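Local coordinates for flagellar motor switch protein FliG (Helicobacter pylori 26695, PDB 5WUJ) that belongs to the switch complex that interacts with chemotaxis proteins and contacts the motor components that determine the direction of flagellar rotation, represented here by its N-terminal domain, at residues K2-A5 against Q6-L10; E9-M12 against S13-I16; V48-N51 against G52-K55; S71-Y74 against I75-G78; R84-L87 against T88-G92. All blocks are in the same frame, centred on the assembly; numbering follows the deposited sequence.

The five contacts are local ones, at helix starts, helix ends and turns of an all-helical domain. Contacts 1, 2 and 3 cluster. Contact 1 runs straight into contact 2, sharing E9 and L10, with centres about 10 Å apart. Contact 3 joins this group through a probable hydrogen bond from Q3 NE2 to D54 OD2 (2.8 Å) and through L50 CD1, which packs 3.6 Å from E14 O. Contact 4 lies on the opposite side of the chain's centre from these three; its nearest atoms are about 17 Å from those of contact 1. Contact 5 approaches contact 4 to about 7 Å between nearest atoms, without touching it.

Contact 1 (K2-A5 against Q6-L10); sequences KQKA and QLDEL
K4 and D8 sit one helical turn apart in helix 2-8, and their side chains cross obliquely. The lysine leaves the backbone with CG opposite its own N (chi1 -163°), and its chain runs alongside the aspartate through a nearly eclipsed chi2 of -6°, which is doubtful. Its end then turns, so that NZ keeps only a distant approach to the carboxylate: at 3.9 Å from D8 OD1 this is at best a long salt bridge, and its geometry is uncertain. The methylenes of K4 crowd the carboxylate more than is plausible, so the detailed placing of the pair carries little weight. D8 CG stands beside its own backbone N, the torsion that turns the carboxylate back toward K4. K4 CD, as modelled, also comes within 4.2 Å of L7 CD2.

The remaining side chains fan out round the short helix and meet across it mainly where they are rooted. Q6 CB rests 3.4 Å from K2 O, and L7 CB the same distance from Q3 O. Underneath runs the regular backbone pattern: Q6 N to K2 O (2.8 Å), L7 N to Q3 O (2.7 Å) and D8 N to K4 O (3.0 Å). The last turn frays, as E9 N makes a weak bond to A5 O at 3.5 Å.

The face carrying Q3, Q6 and L7 lies against the start of helix 55-71: Q3 touches Q56 and I57, Q6 touches I57, and L7 meets A60. The amide of Q3 is tied through NE2 to D54 OD2 just ahead of that helix, while L10, beyond helix 2-8, packs on I18 of helix 12-23.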
# COMPACT_ATOMS: atom_id res chain seq x y z
N LYS B 2 14.21 -4.78 -13.50
CA LYS B 2 13.17 -4.41 -14.42
C LYS B 2 11.91 -4.08 -13.62
O LYS B 2 11.15 -3.19 -13.97
CB LYS B 2 12.89 -5.56 -15.38
CG LYS B 2 12.09 -5.17 -16.61
CD LYS B 2 12.50 -5.98 -17.82
CE LYS B 2 11.77 -5.53 -19.07
NZ LYS B 2 11.55 -6.65 -20.03
N GLN B 3 11.70 -4.80 -12.53
CA GLN B 3 10.55 -4.57 -11.67
C GLN B 3 10.69 -3.20 -11.06
O GLN B 3 9.75 -2.44 -11.00
CB GLN B 3 10.48 -5.62 -10.58
CG GLN B 3 10.17 -7.01 -11.09
CD GLN B 3 10.09 -8.03 -9.99
OE1 GLN B 3 10.86 -8.00 -9.04
NE2 GLN B 3 9.15 -8.93 -10.10
N LYS B 4 11.89 -2.90 -10.59
CA LYS B 4 12.15 -1.62 -9.99
C LYS B 4 11.85 -0.54 -11.00
O LYS B 4 11.17 0.42 -10.69
CB LYS B 4 13.61 -1.54 -9.56
CG LYS B 4 13.90 -0.42 -8.57
CD LYS B 4 12.69 0.45 -8.35
CE LYS B 4 13.00 1.59 -7.40
NZ LYS B 4 13.13 1.11 -6.00
N ALA B 5 12.38 -0.68 -12.20
CA ALA B 5 12.13 0.30 -13.24
C ALA B 5 10.64 0.46 -13.49
O ALA B 5 10.14 1.58 -13.62
CB ALA B 5 12.85 -0.09 -14.54
N GLN B 6 9.92 -0.66 -13.56
CA GLN B 6 8.49 -0.59 -13.78
C GLN B 6 7.77 0.04 -12.58
O GLN B 6 6.77 0.74 -12.76
CB GLN B 6 7.96 -1.98 -14.09
CG GLN B 6 6.49 -2.02 -14.49
CD GLN B 6 5.86 -3.38 -14.24
OE1 GLN B 6 6.55 -4.41 -14.24
NE2 GLN B 6 4.54 -3.40 -14.02
N LEU B 7 8.30 -0.16 -11.37
CA LEU B 7 7.65 0.40 -10.18
C LEU B 7 7.79 1.91 -10.11
O LEU B 7 6.86 2.61 -9.69
CB LEU B 7 8.24 -0.23 -8.91
CG LEU B 7 8.02 0.53 -7.60
CD1 LEU B 7 6.55 0.51 -7.16
CD2 LEU B 7 8.92 -0.03 -6.50
N ASP B 8 8.94 2.45 -10.53
CA ASP B 8 9.16 3.89 -10.43
C ASP B 8 8.46 4.68 -11.52
O ASP B 8 8.42 5.91 -11.44
CB ASP B 8 10.65 4.21 -10.45
CG ASP B 8 11.40 3.50 -9.35
OD1 ASP B 8 10.81 3.27 -8.27
OD2 ASP B 8 12.58 3.15 -9.58
N GLU B 9 7.90 4.02 -12.53
CA GLU B 9 7.17 4.70 -13.58
C GLU B 9 5.67 4.50 -13.46
O GLU B 9 4.92 4.95 -14.33
CB GLU B 9 7.67 4.26 -14.95
CG GLU B 9 9.09 4.75 -15.27
CD GLU B 9 9.17 6.27 -15.35
OE1 GLU B 9 10.25 6.83 -15.05
OE2 GLU B 9 8.16 6.91 -15.72
N LEU B 10 5.21 3.84 -12.41
CA LEU B 10 3.78 3.77 -12.14
C LEU B 10 3.26 5.15 -11.73
O LEU B 10 3.84 5.81 -10.87
CB LEU B 10 3.48 2.77 -11.03
CG LEU B 10 3.65 1.29 -11.33
CD1 LEU B 10 3.41 0.52 -10.04
CD2 LEU B 10 2.70 0.83 -12.44

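Contact 2 (E9-M12 against S13-I16); sequences ELSM and SEKI
The carboxylate of E14 turns back to the backbone of S11, where OE1 takes the amide hydrogen of S11 N at 2.7 Å in a nearly straight bond (166°). The oxygen uses its anti lone pair, the one away from OE2. E14 CG stands beside its own backbone N (chi1 -54°) and the chain then runs extended, which carries OE1 back past the start of the helix to S11 and within 3.3 Å of L10 CA. L10 CD2 lies against the glutamate chain, 3.9 Å from both E14 CB and E14 OE1, while L10 CB rests on K15 CG at 3.9 Å.

S11 is the N-cap of helix 12-23 and E14 its third helical residue, the spacing of a capping box. Half of that motif is present: the glutamate holds the N-cap amide, whereas the serine hydroxyl makes no capping bond. The first turn is closed by K15 N to S11 O and I16 N to M12 O, both 2.9 Å. Beside it, M12 CG meets I16 CD1 at 4.0 Å.

Further out, K15 NZ forms a salt bridge with E64 of helix 55-71, and L10 packs on I57 of the same helix. I16 touches I43 of helix 37-50 and F65 of helix 55-71. The amide of M12, in the first turn of the helix, is bound by an acidic side chain of the other protein chain, a position where the helix end would probably help to stabilise the negative charge.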
# COMPACT_ATOMS: atom_id res chain seq x y z
N GLU B 9 7.90 4.02 -12.53
CA GLU B 9 7.17 4.70 -13.58
C GLU B 9 5.67 4.50 -13.46
O GLU B 9 4.92 4.95 -14.33
CB GLU B 9 7.67 4.26 -14.95
CG GLU B 9 9.09 4.75 -15.27
CD GLU B 9 9.17 6.27 -15.35
OE1 GLU B 9 10.25 6.83 -15.05
OE2 GLU B 9 8.16 6.91 -15.72
N LEU B 10 5.21 3.84 -12.41
CA LEU B 10 3.78 3.77 -12.14
C LEU B 10 3.26 5.15 -11.73
O LEU B 10 3.84 5.81 -10.87
CB LEU B 10 3.48 2.77 -11.03
CG LEU B 10 3.65 1.29 -11.33
CD1 LEU B 10 3.41 0.52 -10.04
CD2 LEU B 10 2.70 0.83 -12.44
N SER B 11 2.19 5.59 -12.36
CA SER B 11 1.55 6.79 -11.85
C SER B 11 0.92 6.49 -10.50
O SER B 11 0.75 5.33 -10.09
CB SER B 11 0.50 7.29 -12.83
OG SER B 11 1.13 7.70 -14.03
N MET B 12 0.56 7.57 -9.80
CA MET B 12 -0.10 7.41 -8.51
C MET B 12 -1.45 6.70 -8.69
O MET B 12 -1.85 5.88 -7.85
CB MET B 12 -0.26 8.78 -7.85
CG MET B 12 -0.97 8.76 -6.52
SD MET B 12 -0.22 7.61 -5.34
CE MET B 12 1.19 8.54 -4.76
N SER B 13 -2.13 6.97 -9.80
CA SER B 13 -3.39 6.30 -10.10
C SER B 13 -3.18 4.81 -10.35
O SER B 13 -4.01 3.98 -9.96
CB SER B 13 -4.05 6.98 -11.31
OG SER B 13 -4.82 6.08 -12.09
N GLU B 14 -2.09 4.44 -11.02
CA GLU B 14 -1.74 3.03 -11.19
C GLU B 14 -1.43 2.35 -9.86
O GLU B 14 -1.85 1.21 -9.63
CB GLU B 14 -0.55 2.89 -12.14
CG GLU B 14 -0.81 3.61 -13.45
CD GLU B 14 0.25 3.34 -14.47
OE1 GLU B 14 1.35 3.95 -14.37
OE2 GLU B 14 -0.02 2.53 -15.37
N LYS B 15 -0.69 3.04 -8.99
CA LYS B 15 -0.42 2.50 -7.66
C LYS B 15 -1.71 2.29 -6.89
O LYS B 15 -1.85 1.29 -6.17
CB LYS B 15 0.50 3.45 -6.89
CG LYS B 15 1.86 3.68 -7.56
CD LYS B 15 2.84 4.20 -6.53
CE LYS B 15 4.17 4.58 -7.12
NZ LYS B 15 4.53 5.94 -6.64
N ILE B 16 -2.66 3.21 -7.03
CA ILE B 16 -3.91 3.08 -6.29
C ILE B 16 -4.71 1.88 -6.78
O ILE B 16 -5.26 1.12 -5.99
CB ILE B 16 -4.72 4.39 -6.37
CG1 ILE B 16 -4.09 5.46 -5.47
CG2 ILE B 16 -6.18 4.15 -6.03
CD1 ILE B 16 -4.50 6.90 -5.85

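Contact 3 (V48-N51 against G52-K55); sequences VQLN and GTDK
From L50 to T53 the backbone folds into a type II beta turn, closed by T53 N to L50 O at 2.9 Å, with G52 at the third position and a phi of 81°. At those angles a beta carbon would jam against N51 O, so the turn depends on the glycine here.

L50 O has a second grip. T53 OG1 donates to it at 2.7 Å, lying in the carbonyl plane on a lone pair, while the amide of T53 approaches tilted 32° from that plane. The hydroxyl gets there because it stands beside its own backbone N (chi1 -64°), and two donors from one residue thus pin a single carbonyl. The side chains of L50 and T53 lie alongside each other and point the same way, with L50 CB 3.6 Å and L50 CD2 4.0 Å from T53 OG1. The beta carbon of N51 points away from the second half of the turn, and its side chain is about 3 Å from a bound glycerol, probably from the crystallisation liquor, to which G52 N makes a weak hydrogen bond.

The turn links helix 37-50 to helix 55-71, whose N-cap position is taken by D54. The carboxylate of D54 makes no capping bond and is engaged by helix 2-8. Beyond the turn, K55 reaches out of this contact to a salt bridge with an acidic side chain of the other protein chain. L50 packs on E14, I18 and I21 of helix 12-23, and N51 also touches I21.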
# COMPACT_ATOMS: atom_id res chain seq x y z
N VAL B 48 -8.46 -3.06 -14.48
CA VAL B 48 -8.56 -4.03 -15.58
C VAL B 48 -7.21 -4.21 -16.26
O VAL B 48 -6.84 -5.32 -16.65
CB VAL B 48 -9.64 -3.59 -16.59
CG1 VAL B 48 -9.67 -4.54 -17.77
CG2 VAL B 48 -11.00 -3.51 -15.91
N GLN B 49 -6.45 -3.12 -16.38
CA GLN B 49 -5.20 -3.20 -17.13
C GLN B 49 -4.04 -3.74 -16.30
O GLN B 49 -3.12 -4.34 -16.86
CB GLN B 49 -4.85 -1.82 -17.71
CG GLN B 49 -5.66 -1.47 -18.96
CD GLN B 49 -5.49 -0.03 -19.44
OE1 GLN B 49 -5.05 0.84 -18.68
NE2 GLN B 49 -5.86 0.23 -20.69
N LEU B 50 -4.06 -3.55 -14.97
CA LEU B 50 -2.97 -4.01 -14.10
C LEU B 50 -3.29 -5.31 -13.36
O LEU B 50 -2.46 -5.77 -12.58
CB LEU B 50 -2.59 -2.92 -13.10
CG LEU B 50 -2.10 -1.64 -13.77
CD1 LEU B 50 -2.03 -0.50 -12.80
CD2 LEU B 50 -0.75 -1.88 -14.43
N ASN B 51 -4.46 -5.90 -13.59
CA ASN B 51 -4.74 -7.25 -13.10
C ASN B 51 -3.57 -8.16 -13.42
O ASN B 51 -3.10 -8.21 -14.56
CB ASN B 51 -6.01 -7.80 -13.74
CG ASN B 51 -7.10 -8.11 -12.72
OD1 ASN B 51 -6.83 -8.29 -11.54
ND2 ASN B 51 -8.35 -8.18 -13.19
N GLY B 52 -3.08 -8.87 -12.41
CA GLY B 52 -1.96 -9.76 -12.65
C GLY B 52 -0.59 -9.10 -12.65
O GLY B 52 0.36 -9.69 -13.16
N THR B 53 -0.47 -7.89 -12.10
CA THR B 53 0.86 -7.34 -11.82
C THR B 53 1.64 -8.29 -10.91
O THR B 53 1.06 -9.04 -10.12
CB THR B 53 0.71 -5.96 -11.18
OG1 THR B 53 0.08 -5.07 -12.11
CG2 THR B 53 2.05 -5.37 -10.73
N ASP B 54 2.97 -8.29 -11.07
CA ASP B 54 3.85 -9.04 -10.17
C ASP B 54 3.49 -8.77 -8.72
O ASP B 54 3.21 -7.63 -8.33
CB ASP B 54 5.32 -8.65 -10.41
CG ASP B 54 5.89 -9.24 -11.69
OD1 ASP B 54 5.18 -10.00 -12.38
OD2 ASP B 54 7.06 -8.92 -12.00
N LYS B 55 3.50 -9.83 -7.90
CA LYS B 55 3.16 -9.65 -6.50
C LYS B 55 4.21 -8.82 -5.77
O LYS B 55 3.87 -8.08 -4.83
CB LYS B 55 2.96 -10.99 -5.79
CG LYS B 55 2.14 -10.84 -4.51
CD LYS B 55 2.25 -12.04 -3.59
CE LYS B 55 1.35 -11.88 -2.36
NZ LYS B 55 1.34 -13.08 -1.47

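Contact 4 (S71-Y74 against I75-G78); sequences SNQY and INTG
Y74 and I75 form the close part of this contact, Q73 and N76 the loose one. I75 is buried: its side chain packs on F66, F69 and Q70 of helix 55-71, and its backbone is hydrogen-bonded to F69. The Y74 side chain leads away from I75-G78 and touches F69 as well.

On the exposed side, the amides of Q73 and N76 meet across the bend with their planes 66° apart. N76 ND2 comes within 3.0 Å of Q73 O, but the angle is too poor for a hydrogen bond. The amide oxygens, Q73 OE1 and N76 OD1, stand 3.7 Å apart, two acceptors with nothing to offer each other. Between these segments, then, the two amides make no bond to each other, whereas I75 is held by helix 55-71.

The bend starts where Q73 takes a positive phi of 75°, just after the end of helix 55-71. T77 O accepts from Q70 NE2, and T77 OG1 is bonded to a basic side chain of the other protein chain. The arrangement is a compact interhelical loop, anchored by one buried isoleucine, that leads to G78, the N-cap of helix 79-91.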
# COMPACT_ATOMS: atom_id res chain seq x y z
N SER B 71 2.27 7.67 8.72
CA SER B 71 2.71 9.04 8.99
C SER B 71 1.54 10.01 9.13
O SER B 71 1.68 11.04 9.79
CB SER B 71 3.69 9.49 7.92
OG SER B 71 3.13 9.41 6.63
N ASN B 72 0.38 9.68 8.57
CA ASN B 72 -0.80 10.52 8.67
C ASN B 72 -1.82 10.02 9.69
O ASN B 72 -2.91 10.58 9.75
CB ASN B 72 -1.48 10.66 7.31
CG ASN B 72 -0.61 11.38 6.29
OD1 ASN B 72 0.20 10.76 5.60
ND2 ASN B 72 -0.77 12.70 6.21
N GLN B 73 -1.51 8.97 10.46
CA GLN B 73 -2.33 8.48 11.57
C GLN B 73 -3.58 7.71 11.15
O GLN B 73 -4.49 7.55 11.97
CB GLN B 73 -2.81 9.61 12.50
CG GLN B 73 -1.73 10.57 12.96
CD GLN B 73 -0.92 10.00 14.10
OE1 GLN B 73 -0.10 9.11 13.90
NE2 GLN B 73 -1.15 10.51 15.31
N TYR B 74 -3.69 7.26 9.90
CA TYR B 74 -4.82 6.39 9.57
C TYR B 74 -4.61 5.00 10.14
O TYR B 74 -5.59 4.31 10.47
CB TYR B 74 -5.05 6.33 8.07
CG TYR B 74 -5.52 7.64 7.47
CD1 TYR B 74 -6.85 8.03 7.54
CD2 TYR B 74 -4.64 8.49 6.84
CE1 TYR B 74 -7.27 9.22 7.01
CE2 TYR B 74 -5.04 9.67 6.29
CZ TYR B 74 -6.36 10.04 6.38
OH TYR B 74 -6.73 11.23 5.83
N ILE B 75 -3.36 4.58 10.28
CA ILE B 75 -2.98 3.32 10.90
C ILE B 75 -2.12 3.64 12.11
O ILE B 75 -1.07 4.28 11.99
CB ILE B 75 -2.22 2.41 9.92
CG1 ILE B 75 -3.14 2.00 8.78
CG2 ILE B 75 -1.68 1.17 10.63
CD1 ILE B 75 -2.44 1.17 7.70
N ASN B 76 -2.57 3.20 13.29
CA ASN B 76 -1.84 3.43 14.53
C ASN B 76 -1.42 2.12 15.20
O ASN B 76 -1.12 2.12 16.39
CB ASN B 76 -2.68 4.28 15.49
CG ASN B 76 -2.43 5.76 15.29
OD1 ASN B 76 -1.50 6.34 15.87
ND2 ASN B 76 -3.27 6.40 14.46
N THR B 77 -1.41 1.01 14.47
CA THR B 77 -0.86 -0.25 14.96
C THR B 77 0.20 -0.74 13.98
O THR B 77 0.44 -0.14 12.93
CB THR B 77 -1.96 -1.30 15.15
OG1 THR B 77 -2.48 -1.70 13.87
CG2 THR B 77 -3.10 -0.74 15.99
N GLY B 78 0.85 -1.86 14.33
CA GLY B 78 1.91 -2.40 13.51
C GLY B 78 3.17 -1.56 13.45
O GLY B 78 3.89 -1.60 12.45

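Contact 5 (R84-L87 against T88-G92); sequences RELL and TRTLG
The last turns of helix 79-91 carry two threonines whose hydroxyls bond back to the carbonyl four residues earlier, T88 to R84 and T90 to L86. T88 OG1 reaches R84 O at 2.7 Å and T88 N the same oxygen at 3.1 Å, arriving from opposite faces of the carbonyl plane. L86 O is gripped twice as well, by T90 N and by T90 OG1 at 2.8 Å, the hydroxyl standing 36° out of the plane. For this T90 OG1 sits between its own N and carbonyl carbon (chi1 48°), the crowded position.

L87 and L91 run side by side, pointing the same way, with CD2 of L87 3.8 Å from CD1 of L91; L87 also packs on A96, V99 and M100 of helix 93-104. G92 ends the helix with a positive phi and is the N-cap of that next helix. R84 is paired with E81 by a salt bridge.

R89 folds back over the helix so that E85 O lies 3.8 Å above one face of its guanidinium, offset toward the rim. Its charge does not touch that of E85; one water joins them instead, donating to E85 OE1 at 2.7 Å and accepting from R89 NH1 at 3.0 Å.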
# COMPACT_ATOMS: atom_id res chain seq x y z
N ARG B 84 10.59 -2.01 11.03
CA ARG B 84 11.36 -3.00 10.28
C ARG B 84 11.56 -2.55 8.83
O ARG B 84 12.65 -2.68 8.27
CB ARG B 84 10.64 -4.35 10.35
CG ARG B 84 11.44 -5.56 9.94
CD ARG B 84 10.56 -6.82 10.03
NE ARG B 84 10.40 -7.30 11.40
CZ ARG B 84 9.24 -7.34 12.07
NH1 ARG B 84 8.10 -6.94 11.51
NH2 ARG B 84 9.22 -7.80 13.33
N GLU B 85 10.50 -2.01 8.20
CA GLU B 85 10.62 -1.50 6.84
C GLU B 85 11.51 -0.27 6.78
O GLU B 85 12.35 -0.15 5.88
CB GLU B 85 9.23 -1.16 6.28
CG GLU B 85 8.33 -2.36 6.10
CD GLU B 85 6.89 -1.98 5.76
OE1 GLU B 85 6.64 -0.79 5.44
OE2 GLU B 85 6.01 -2.85 5.83
N LEU B 86 11.33 0.65 7.73
CA LEU B 86 12.15 1.86 7.77
C LEU B 86 13.63 1.53 7.93
O LEU B 86 14.48 2.05 7.20
CB LEU B 86 11.67 2.75 8.91
CG LEU B 86 12.49 4.02 9.17
CD1 LEU B 86 12.41 4.95 7.97
CD2 LEU B 86 12.00 4.72 10.44
N LEU B 87 13.96 0.69 8.92
CA LEU B 87 15.37 0.39 9.21
C LEU B 87 16.00 -0.39 8.07
O LEU B 87 17.19 -0.19 7.76
CB LEU B 87 15.48 -0.37 10.52
CG LEU B 87 15.04 0.48 11.70
CD1 LEU B 87 14.60 -0.38 12.89
CD2 LEU B 87 16.15 1.45 12.11
N THR B 88 15.24 -1.26 7.42
CA THR B 88 15.76 -1.97 6.26
C THR B 88 16.07 -1.01 5.12
O THR B 88 17.09 -1.16 4.43
CB THR B 88 14.75 -3.04 5.83
OG1 THR B 88 14.58 -3.97 6.91
CG2 THR B 88 15.24 -3.77 4.60
N ARG B 89 15.22 -0.01 4.90
CA ARG B 89 15.51 0.96 3.85
C ARG B 89 16.73 1.79 4.21
O ARG B 89 17.55 2.11 3.33
CB ARG B 89 14.31 1.86 3.61
CG ARG B 89 13.21 1.20 2.79
CD ARG B 89 12.28 2.25 2.20
NE ARG B 89 11.58 3.00 3.23
CZ ARG B 89 10.44 2.62 3.81
NH1 ARG B 89 9.87 1.47 3.45
NH2 ARG B 89 9.88 3.37 4.74
N THR B 90 16.89 2.15 5.48
CA THR B 90 17.93 3.09 5.85
C THR B 90 19.24 2.41 6.22
O THR B 90 20.31 2.95 5.92
CB THR B 90 17.44 3.98 7.00
OG1 THR B 90 16.86 3.17 8.02
CG2 THR B 90 16.38 4.94 6.48
N LEU B 91 19.19 1.23 6.83
CA LEU B 91 20.40 0.55 7.28
C LEU B 91 20.75 -0.69 6.48
O LEU B 91 21.87 -1.19 6.62
CB LEU B 91 20.26 0.17 8.76
CG LEU B 91 19.89 1.31 9.72
CD1 LEU B 91 19.73 0.77 11.14
CD2 LEU B 91 20.92 2.43 9.69
N GLY B 92 19.84 -1.20 5.66
CA GLY B 92 20.03 -2.49 5.05
C GLY B 92 19.58 -3.62 5.96
O GLY B 92 19.42 -3.46 7.17
O HOH W 1 7.06 1.72 4.52